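Local coordinates for putative integron gene cassette protein (PDB 3FUY), which is of unknown function but is encoded by a mobile integron gene cassette of an uncultured salt-marsh bacterium and probably carries a distinct interaction site, at residues A46-G51 and R95-D100; D74-I79 and P90-R95; K156-L161 and D172-D177. All coordinates share one frame; numbering follows the deposited sequence.

Following the chain from its N terminus, strand 44-49 leads into helix 59-79, which returns to strand 91-100. Contact 1 closes this excursion by laying A46-G51 alongside R95-D100 in the sheet. Contact 2 falls within it: the C-terminal end of the helix, D74-I79, meets the start of the returning strand, P90-R95. Contacts 1 and 2 share R95, and their centres lie about 18 Å apart. Contact 3 comes later in series, closing the loop after strand 150-160 by bringing D172-D177 back to its end. That segment reaches back to the others, since Y174 packs on R95 and Y175 OH lies close to R95 NH1, tying the tail to the middle of the sheet.

Contact 1: A46-G51 and R95-D100; sequences AVLRIG and RCVDID
D98 reaches across to G51 at the end of a parallel strand pair. Its CB lies 4.2 Å from R49 O, and its CG, set anti to the backbone N (chi1 -172°), is carried on toward the other strand beside R49 CB. From there OD1 takes the N-H of G51 at 3.1 Å, on the syn side but 30° out of the carboxylate plane, while OD2 passes G51 CA. G51 N leans only weakly on I99 O and on R49 O, so the carboxylate is its clearer acceptor. OD1 also stands near R49 O, another acceptor, which the G51 N-H probably makes tolerable. Before this point the pairing is regular: V47 N bonds to R95 O (2.9 Å), V97 N to V47 O (2.8 Å), R49 N to V97 O (2.9 Å) and I99 N to R49 O (2.7 Å). These neighbouring parallel strands, 44-49 and 91-100, are joined through helix 59-79, a beta-alpha-beta crossover. On the far edge of strand 91-100, R95 and C96 both face Y110 in a classic beta bulge. L48 and V97 lie on the face covered by the crossover helix, touching I62 and C65. There L48 CD1 meets I99 CD1 at 3.9 Å, the two side chains crossing obliquely, and also comes near V97 O. I50 runs alongside I99, pointing the same way, with its CD1 4.0 Å from I99 CB. V47, R49, C96 and D98 occupy the other face. R49 extends from CG to NE past C96 SG, and its NE is bound by F178 O of the C-terminal tail; the C96 side chain touches F178 as well.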
loop_
_atom_site.group_PDB
_atom_site.type_symbol
_atom_site.label_atom_id
_atom_site.label_comp_id
_atom_site.label_asym_id
_atom_site.label_seq_id
_atom_site.Cartn_x
_atom_site.Cartn_y
_atom_site.Cartn_z
ATOM N N ALA B 46 -3.853 12.140 -2.545
ATOM C CA ALA B 46 -4.087 12.004 -3.980
ATOM C C ALA B 46 -3.832 10.594 -4.449
ATOM O O ALA B 46 -2.974 9.885 -3.913
ATOM C CB ALA B 46 -3.215 12.987 -4.766
ATOM N N VAL B 47 -4.573 10.195 -5.470
ATOM C CA VAL B 47 -4.265 8.980 -6.190
ATOM C C VAL B 47 -3.471 9.311 -7.451
ATOM O O VAL B 47 -3.863 10.159 -8.247
ATOM C CB VAL B 47 -5.539 8.202 -6.569
ATOM C CG1 VAL B 47 -5.171 6.924 -7.306
ATOM C CG2 VAL B 47 -6.371 7.878 -5.309
ATOM N N LEU B 48 -2.360 8.614 -7.639
ATOM C CA LEU B 48 -1.614 8.703 -8.876
ATOM C C LEU B 48 -1.907 7.490 -9.772
ATOM O O LEU B 48 -1.783 6.332 -9.348
ATOM C CB LEU B 48 -0.125 8.807 -8.590
ATOM C CG LEU B 48 0.785 8.738 -9.814
ATOM C CD1 LEU B 48 0.495 9.913 -10.763
ATOM C CD2 LEU B 48 2.229 8.746 -9.354
ATOM N N ARG B 49 -2.316 7.766 -11.007
ATOM C CA ARG B 49 -2.593 6.709 -11.983
ATOM C C ARG B 49 -1.802 6.925 -13.261
ATOM O O ARG B 49 -1.803 8.025 -13.813
ATOM C CB ARG B 49 -4.072 6.699 -12.349
ATOM C CG ARG B 49 -4.936 5.923 -11.405
ATOM C CD ARG B 49 -6.405 5.978 -11.821
ATOM N NE ARG B 49 -7.200 5.099 -10.963
ATOM C CZ ARG B 49 -7.843 4.017 -11.390
ATOM N NH1 ARG B 49 -7.816 3.690 -12.683
ATOM N NH2 ARG B 49 -8.527 3.273 -10.526
ATOM N N ILE B 50 -1.131 5.881 -13.733
ATOM C CA ILE B 50 -0.544 5.926 -15.055
ATOM C C ILE B 50 -1.552 5.238 -15.989
ATOM O O ILE B 50 -1.361 4.104 -16.415
ATOM C CB ILE B 50 0.821 5.233 -15.092
ATOM C CG1 ILE B 50 1.660 5.579 -13.842
ATOM C CG2 ILE B 50 1.553 5.581 -16.374
ATOM C CD1 ILE B 50 1.906 7.094 -13.631
ATOM N N GLY B 51 -2.635 5.947 -16.270
ATOM C CA GLY B 51 -3.841 5.358 -16.827
ATOM C C GLY B 51 -3.731 4.817 -18.241
ATOM O O GLY B 51 -4.123 3.678 -18.511
ATOM N N ARG B 95 -7.909 15.132 -6.126
ATOM C CA ARG B 95 -8.308 13.741 -5.909
ATOM C C ARG B 95 -7.346 12.785 -6.578
ATOM O O ARG B 95 -6.889 11.807 -5.976
ATOM C CB ARG B 95 -9.726 13.488 -6.437
ATOM C CG ARG B 95 -10.791 14.312 -5.766
ATOM C CD ARG B 95 -10.801 14.132 -4.241
ATOM N NE ARG B 95 -11.853 14.958 -3.663
ATOM C CZ ARG B 95 -11.824 15.503 -2.453
ATOM N NH1 ARG B 95 -10.778 15.320 -1.638
ATOM N NH2 ARG B 95 -12.849 16.244 -2.062
ATOM N N CYS B 96 -7.032 13.068 -7.838
ATOM C CA CYS B 96 -6.266 12.126 -8.635
ATOM C C CYS B 96 -5.452 12.874 -9.680
ATOM O O CYS B 96 -5.889 13.890 -10.222
ATOM C CB CYS B 96 -7.214 11.119 -9.317
ATOM S SG CYS B 96 -6.426 10.004 -10.515
ATOM N N VAL B 97 -4.258 12.373 -9.945
ATOM C CA VAL B 97 -3.490 12.826 -11.092
ATOM C C VAL B 97 -3.337 11.606 -11.973
ATOM O O VAL B 97 -2.707 10.617 -11.584
ATOM C CB VAL B 97 -2.090 13.343 -10.692
ATOM C CG1 VAL B 97 -1.260 13.651 -11.941
ATOM C CG2 VAL B 97 -2.215 14.554 -9.798
ATOM N N ASP B 98 -3.957 11.661 -13.143
ATOM C CA ASP B 98 -3.850 10.594 -14.122
ATOM C C ASP B 98 -2.873 11.001 -15.222
ATOM O O ASP B 98 -3.123 11.946 -15.989
ATOM C CB ASP B 98 -5.232 10.263 -14.693
ATOM C CG ASP B 98 -5.223 9.024 -15.566
ATOM O OD1 ASP B 98 -4.137 8.630 -16.023
ATOM O OD2 ASP B 98 -6.305 8.440 -15.790
ATOM N N ILE B 99 -1.755 10.288 -15.292
ATOM C CA ILE B 99 -0.715 10.606 -16.250
ATOM C C ILE B 99 -0.853 9.783 -17.534
ATOM O O ILE B 99 -1.013 8.571 -17.482
ATOM C CB ILE B 99 0.689 10.372 -15.656
ATOM C CG1 ILE B 99 0.947 11.351 -14.504
ATOM C CG2 ILE B 99 1.768 10.503 -16.746
ATOM C CD1 ILE B 99 2.341 11.287 -13.973
ATOM N N ASP B 100 -0.790 10.466 -18.676
ATOM C CA ASP B 100 -0.702 9.835 -19.992
ATOM C C ASP B 100 0.705 10.025 -20.521
ATOM O O ASP B 100 1.064 11.113 -20.979
ATOM C CB ASP B 100 -1.698 10.503 -20.949
ATOM C CG ASP B 100 -1.529 10.063 -22.406
ATOM O OD1 ASP B 100 -0.561 9.352 -22.760
ATOM O OD2 ASP B 100 -2.390 10.456 -23.214
#

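Contact 2: D74-I79 and P90-R95; sequences DAQQSI and PHIRIR
Q76 grips the backbone of the strand with both ends of its amide. OE1 accepts the N-H of I92 at 2.7 Å, the donor standing above the carbonyl plane, and NE2 gives a nearly straight bond to P90 O at 3.1 Å that lies in the amide plane. A bend at chi2 (71°) turns the amide toward the strand. Beside it, I79 crosses two side chains at about right angles: its CD1 meets I92 CD1 at 3.7 Å and its CG2 rests on P90 CD at 3.8 Å, the proline following a cis peptide bond. Farther out, a water lies in plane at the edges of the H91 ring and the R93 guanidinium; it donates to Q76 OE1, accepts from R93 NH1 and is bound to H91 ND1. NE2 of Q76 is also bonded to G80 O, which fixes the amide's rotation, while D170 and G43 hold R93 NH2 and F87 and F167 pack on the H91 ring. Segment 74-79, the end of helix 59-79, runs antiparallel to strand 91-95, their axes 8.0 Å apart at closest approach. Strand 106-116 bonds H91 and R93 through the backbone, and helix 121-138 packs on A75, I79, P90 and I92.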
loop_
_atom_site.group_PDB
_atom_site.type_symbol
_atom_site.label_atom_id
_atom_site.label_comp_id
_atom_site.label_asym_id
_atom_site.label_seq_id
_atom_site.Cartn_x
_atom_site.Cartn_y
_atom_site.Cartn_z
ATOM N N ASP B 74 -2.179 25.722 -3.254
ATOM C CA ASP B 74 -1.914 27.134 -3.573
ATOM C C ASP B 74 -3.132 27.836 -4.202
ATOM O O ASP B 74 -3.421 28.986 -3.885
ATOM C CB ASP B 74 -0.693 27.287 -4.499
ATOM C CG ASP B 74 0.625 26.891 -3.818
ATOM O OD1 ASP B 74 0.634 26.623 -2.592
ATOM O OD2 ASP B 74 1.656 26.846 -4.521
ATOM N N ALA B 75 -3.839 27.160 -5.104
ATOM C CA ALA B 75 -5.097 27.718 -5.619
ATOM C C ALA B 75 -6.099 27.945 -4.482
ATOM O O ALA B 75 -6.774 28.974 -4.443
ATOM C CB ALA B 75 -5.705 26.822 -6.722
ATOM N N GLN B 76 -6.177 26.991 -3.553
ATOM C CA GLN B 76 -7.061 27.098 -2.394
ATOM C C GLN B 76 -6.694 28.309 -1.548
ATOM O O GLN B 76 -7.558 29.085 -1.139
ATOM C CB GLN B 76 -6.978 25.836 -1.527
ATOM C CG GLN B 76 -7.698 25.964 -0.174
ATOM C CD GLN B 76 -9.222 25.984 -0.308
ATOM O OE1 GLN B 76 -9.853 24.944 -0.486
ATOM N NE2 GLN B 76 -9.816 27.169 -0.196
ATOM N N GLN B 77 -5.399 28.469 -1.301
ATOM C CA GLN B 77 -4.899 29.587 -0.514
ATOM C C GLN B 77 -5.260 30.935 -1.149
ATOM O O GLN B 77 -5.503 31.902 -0.434
ATOM C CB GLN B 77 -3.380 29.461 -0.305
ATOM C CG GLN B 77 -2.803 30.410 0.726
ATOM C CD GLN B 77 -3.473 30.270 2.078
ATOM O OE1 GLN B 77 -3.965 29.196 2.430
ATOM N NE2 GLN B 77 -3.501 31.358 2.843
ATOM N N SER B 78 -5.308 30.994 -2.480
ATOM C CA SER B 78 -5.677 32.224 -3.182
ATOM C C SER B 78 -7.162 32.539 -3.064
ATOM O O SER B 78 -7.566 33.693 -3.164
ATOM C CB SER B 78 -5.321 32.139 -4.669
ATOM O OG SER B 78 -3.927 32.225 -4.852
ATOM N N ILE B 79 -7.970 31.502 -2.883
ATOM C CA ILE B 79 -9.414 31.663 -2.829
ATOM C C ILE B 79 -9.871 31.987 -1.420
ATOM O O ILE B 79 -10.889 32.644 -1.224
ATOM C CB ILE B 79 -10.137 30.405 -3.337
ATOM C CG1 ILE B 79 -10.111 30.384 -4.862
ATOM C CG2 ILE B 79 -11.569 30.368 -2.838
ATOM C CD1 ILE B 79 -11.301 29.661 -5.499
ATOM N N PRO B 90 -15.227 28.414 -0.787
ATOM C CA PRO B 90 -15.220 26.999 -1.186
ATOM C C PRO B 90 -13.901 26.278 -0.868
ATOM O O PRO B 90 -12.876 26.926 -0.653
ATOM C CB PRO B 90 -15.412 27.067 -2.699
ATOM C CG PRO B 90 -14.886 28.417 -3.099
ATOM C CD PRO B 90 -15.119 29.335 -1.933
ATOM N N HIS B 91 -13.952 24.947 -0.847
ATOM C CA HIS B 91 -12.760 24.108 -0.778
ATOM C C HIS B 91 -12.397 23.620 -2.185
ATOM O O HIS B 91 -13.272 23.178 -2.943
ATOM C CB HIS B 91 -13.018 22.862 0.071
ATOM C CG HIS B 91 -13.239 23.124 1.529
ATOM N ND1 HIS B 91 -12.205 23.212 2.440
ATOM C CD2 HIS B 91 -14.381 23.239 2.248
ATOM C CE1 HIS B 91 -12.699 23.411 3.648
ATOM N NE2 HIS B 91 -14.017 23.425 3.561
ATOM N N ILE B 92 -11.115 23.678 -2.537
ATOM C CA ILE B 92 -10.648 23.058 -3.767
ATOM C C ILE B 92 -9.728 21.925 -3.355
ATOM O O ILE B 92 -8.711 22.159 -2.709
ATOM C CB ILE B 92 -9.850 24.038 -4.652
ATOM C CG1 ILE B 92 -10.626 25.329 -4.888
ATOM C CG2 ILE B 92 -9.522 23.397 -5.969
ATOM C CD1 ILE B 92 -9.956 26.243 -5.911
ATOM N N ARG B 93 -10.077 20.697 -3.716
ATOM C CA ARG B 93 -9.336 19.542 -3.231
ATOM C C ARG B 93 -8.874 18.665 -4.375
ATOM O O ARG B 93 -9.652 18.357 -5.278
ATOM C CB ARG B 93 -10.207 18.713 -2.277
ATOM C CG ARG B 93 -10.838 19.517 -1.152
ATOM C CD ARG B 93 -9.776 20.149 -0.234
ATOM N NE ARG B 93 -8.844 19.166 0.327
ATOM C CZ ARG B 93 -7.878 19.478 1.191
ATOM N NH1 ARG B 93 -7.740 20.732 1.602
ATOM N NH2 ARG B 93 -7.061 18.543 1.661
ATOM N N ILE B 94 -7.610 18.245 -4.350
ATOM C CA ILE B 94 -7.149 17.346 -5.400
ATOM C C ILE B 94 -7.637 15.923 -5.091
ATOM O O ILE B 94 -7.788 15.552 -3.921
ATOM C CB ILE B 94 -5.618 17.395 -5.559
ATOM C CG1 ILE B 94 -5.195 16.746 -6.867
ATOM C CG2 ILE B 94 -4.906 16.735 -4.359
ATOM C CD1 ILE B 94 -3.736 17.054 -7.261
ATOM N N ARG B 95 -7.909 15.132 -6.126
ATOM C CA ARG B 95 -8.308 13.741 -5.909
ATOM C C ARG B 95 -7.346 12.785 -6.578
ATOM O O ARG B 95 -6.889 11.807 -5.976
ATOM C CB ARG B 95 -9.726 13.488 -6.437
ATOM C CG ARG B 95 -10.791 14.312 -5.766
ATOM C CD ARG B 95 -10.801 14.132 -4.241
ATOM N NE ARG B 95 -11.853 14.958 -3.663
ATOM C CZ ARG B 95 -11.824 15.503 -2.453
ATOM N NH1 ARG B 95 -10.778 15.320 -1.638
ATOM N NH2 ARG B 95 -12.849 16.244 -2.062
HETATM O O HOH W 1 -9.566 23.038 1.496
#

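Contact 3: K156-L161 and D172-D177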
loop_
_atom_site.group_PDB
_atom_site.type_symbol
_atom_site.label_atom_id
_atom_site.label_comp_id
_atom_site.label_asym_id
_atom_site.label_seq_id
_atom_site.Cartn_x
_atom_site.Cartn_y
_atom_site.Cartn_z
ATOM N N LYS B 156 -15.153 18.481 -10.310
ATOM C CA LYS B 156 -16.439 17.985 -9.849
ATOM C C LYS B 156 -16.980 18.961 -8.812
ATOM O O LYS B 156 -16.223 19.486 -7.985
ATOM C CB LYS B 156 -16.267 16.582 -9.241
ATOM C CG LYS B 156 -17.560 15.905 -8.866
ATOM C CD LYS B 156 -17.337 14.550 -8.211
ATOM C CE LYS B 156 -16.720 13.562 -9.171
ATOM N NZ LYS B 156 -16.352 12.300 -8.463
ATOM N N LEU B 157 -18.282 19.221 -8.856
ATOM C CA LEU B 157 -18.902 20.148 -7.921
ATOM C C LEU B 157 -19.673 19.400 -6.834
ATOM O O LEU B 157 -20.413 18.457 -7.113
ATOM C CB LEU B 157 -19.834 21.107 -8.660
ATOM C CG LEU B 157 -19.285 21.684 -9.966
ATOM C CD1 LEU B 157 -20.393 22.370 -10.793
ATOM C CD2 LEU B 157 -18.155 22.654 -9.669
ATOM N N ARG B 158 -19.489 19.822 -5.589
ATOM C CA ARG B 158 -20.170 19.197 -4.465
ATOM C C ARG B 158 -20.769 20.290 -3.620
ATOM O O ARG B 158 -20.294 21.420 -3.628
ATOM C CB ARG B 158 -19.190 18.369 -3.603
ATOM C CG ARG B 158 -18.621 17.135 -4.301
ATOM C CD ARG B 158 -17.684 16.354 -3.389
ATOM N NE ARG B 158 -17.181 15.123 -4.007
ATOM C CZ ARG B 158 -17.878 13.992 -4.105
ATOM N NH1 ARG B 158 -19.111 13.930 -3.609
ATOM N NH2 ARG B 158 -17.343 12.918 -4.686
ATOM N N GLU B 159 -21.817 19.954 -2.887
ATOM C CA GLU B 159 -22.278 20.830 -1.831
ATOM C C GLU B 159 -22.372 19.998 -0.561
ATOM O O GLU B 159 -22.649 18.794 -0.600
ATOM C CB GLU B 159 -23.602 21.518 -2.180
ATOM C CG GLU B 159 -24.852 20.662 -2.064
ATOM C CD GLU B 159 -26.128 21.448 -2.400
ATOM O OE1 GLU B 159 -26.482 22.386 -1.649
ATOM O OE2 GLU B 159 -26.778 21.122 -3.415
ATOM N N GLU B 160 -22.091 20.645 0.559
ATOM C CA GLU B 160 -22.017 19.974 1.835
ATOM C C GLU B 160 -22.272 21.022 2.888
ATOM O O GLU B 160 -21.949 22.185 2.697
ATOM C CB GLU B 160 -20.619 19.384 2.041
ATOM C CG GLU B 160 -20.213 18.331 1.023
ATOM C CD GLU B 160 -20.830 16.976 1.312
ATOM O OE1 GLU B 160 -21.616 16.873 2.275
ATOM O OE2 GLU B 160 -20.532 16.016 0.572
ATOM N N LEU B 161 -22.857 20.617 4.007
ATOM C CA LEU B 161 -22.973 21.519 5.127
ATOM C C LEU B 161 -21.598 21.553 5.776
ATOM O O LEU B 161 -21.168 20.568 6.376
ATOM C CB LEU B 161 -24.028 21.005 6.105
ATOM C CG LEU B 161 -24.386 21.929 7.267
ATOM C CD1 LEU B 161 -24.815 23.290 6.755
ATOM C CD2 LEU B 161 -25.486 21.298 8.116
ATOM N N ASP B 172 -13.147 9.700 2.488
ATOM C CA ASP B 172 -12.749 8.588 1.629
ATOM C C ASP B 172 -13.687 8.371 0.443
ATOM O O ASP B 172 -13.252 7.961 -0.637
ATOM C CB ASP B 172 -12.573 7.290 2.430
ATOM C CG ASP B 172 -13.883 6.760 3.017
ATOM O OD1 ASP B 172 -14.948 7.410 2.862
ATOM O OD2 ASP B 172 -13.835 5.675 3.645
ATOM N N GLU B 173 -14.964 8.666 0.652
ATOM C CA GLU B 173 -15.996 8.573 -0.383
ATOM C C GLU B 173 -15.613 9.351 -1.660
ATOM O O GLU B 173 -15.849 8.900 -2.793
ATOM C CB GLU B 173 -17.312 9.098 0.216
ATOM C CG GLU B 173 -18.398 9.530 -0.757
ATOM C CD GLU B 173 -19.500 10.334 -0.061
ATOM O OE1 GLU B 173 -19.506 10.382 1.188
ATOM O OE2 GLU B 173 -20.362 10.920 -0.757
ATOM N N TYR B 174 -15.003 10.515 -1.470
ATOM C CA TYR B 174 -14.635 11.383 -2.588
ATOM C C TYR B 174 -13.559 10.806 -3.501
ATOM O O TYR B 174 -13.247 11.405 -4.534
ATOM C CB TYR B 174 -14.175 12.751 -2.089
ATOM C CG TYR B 174 -15.162 13.489 -1.222
ATOM C CD1 TYR B 174 -16.531 13.331 -1.393
ATOM C CD2 TYR B 174 -14.721 14.368 -0.236
ATOM C CE1 TYR B 174 -17.434 14.022 -0.594
ATOM C CE2 TYR B 174 -15.611 15.063 0.566
ATOM C CZ TYR B 174 -16.969 14.889 0.384
ATOM O OH TYR B 174 -17.856 15.597 1.181
ATOM N N TYR B 175 -12.980 9.666 -3.123
ATOM C CA TYR B 175 -11.918 9.049 -3.916
ATOM C C TYR B 175 -12.345 7.750 -4.600
ATOM O O TYR B 175 -11.554 7.142 -5.314
ATOM C CB TYR B 175 -10.680 8.786 -3.042
ATOM C CG TYR B 175 -10.018 10.058 -2.566
ATOM C CD1 TYR B 175 -8.928 10.597 -3.243
ATOM C CD2 TYR B 175 -10.503 10.739 -1.468
ATOM C CE1 TYR B 175 -8.324 11.787 -2.807
ATOM C CE2 TYR B 175 -9.918 11.919 -1.029
ATOM C CZ TYR B 175 -8.827 12.438 -1.703
ATOM O OH TYR B 175 -8.247 13.610 -1.261
ATOM N N LYS B 176 -13.580 7.321 -4.355
ATOM C CA LYS B 176 -14.077 6.059 -4.908
ATOM C C LYS B 176 -13.882 5.900 -6.418
ATOM O O LYS B 176 -13.664 4.786 -6.893
ATOM C CB LYS B 176 -15.554 5.862 -4.581
ATOM C CG LYS B 176 -15.832 5.299 -3.204
ATOM C CD LYS B 176 -17.296 4.878 -3.097
ATOM C CE LYS B 176 -17.746 4.740 -1.646
ATOM N NZ LYS B 176 -19.143 5.258 -1.480
ATOM N N ASP B 177 -13.960 7.003 -7.166
ATOM C CA ASP B 177 -13.791 6.959 -8.618
ATOM C C ASP B 177 -12.430 6.450 -9.011
ATOM O O ASP B 177 -12.250 5.940 -10.119
ATOM C CB ASP B 177 -13.927 8.357 -9.234
ATOM C CG ASP B 177 -15.360 8.815 -9.340
ATOM O OD1 ASP B 177 -16.261 7.964 -9.248
ATOM O OD2 ASP B 177 -15.583 10.035 -9.519
HETATM O O HOH W 2 -14.839 13.180 -6.140
#
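R158 reaches Y174 with CG anti to its carbonyl carbon (chi1 -67°) and the chain extended to NE, whereas E160 bends at chi2 (-79°) to bring its carboxylate to the phenol. R158 CD lies over one face of the Y174 ring in a CH-pi contact, 4.0 Å from its centroid, and the guanidinium plane is turned 36° from the ring. Y174 OH donates to E160 OE2 at 2.8 Å, approaching from above the carboxylate plane. Replacing Y174 by a phenylalanine removes this hydroxyl and would probably leave E160 OE2 without this donor, near the like charge of E173. K156 and D177 come from opposite directions into a salt bridge, NZ to OD2 2.6 Å. A water accepts from K156 NZ and from R158 NH2 and donates to Y174 O, stitching side chains of the strand to the backbone of the tail. R158 NE makes its strongest polar contact outside these segments, a salt bridge to D112 on the adjacent strand. Strand 150-160, outermost in the sheet of this chain, pairs with strand 106-116; the 3-10 segment 172-175 lies against both through Y174, and its D172 bonds S33 of a second subunit.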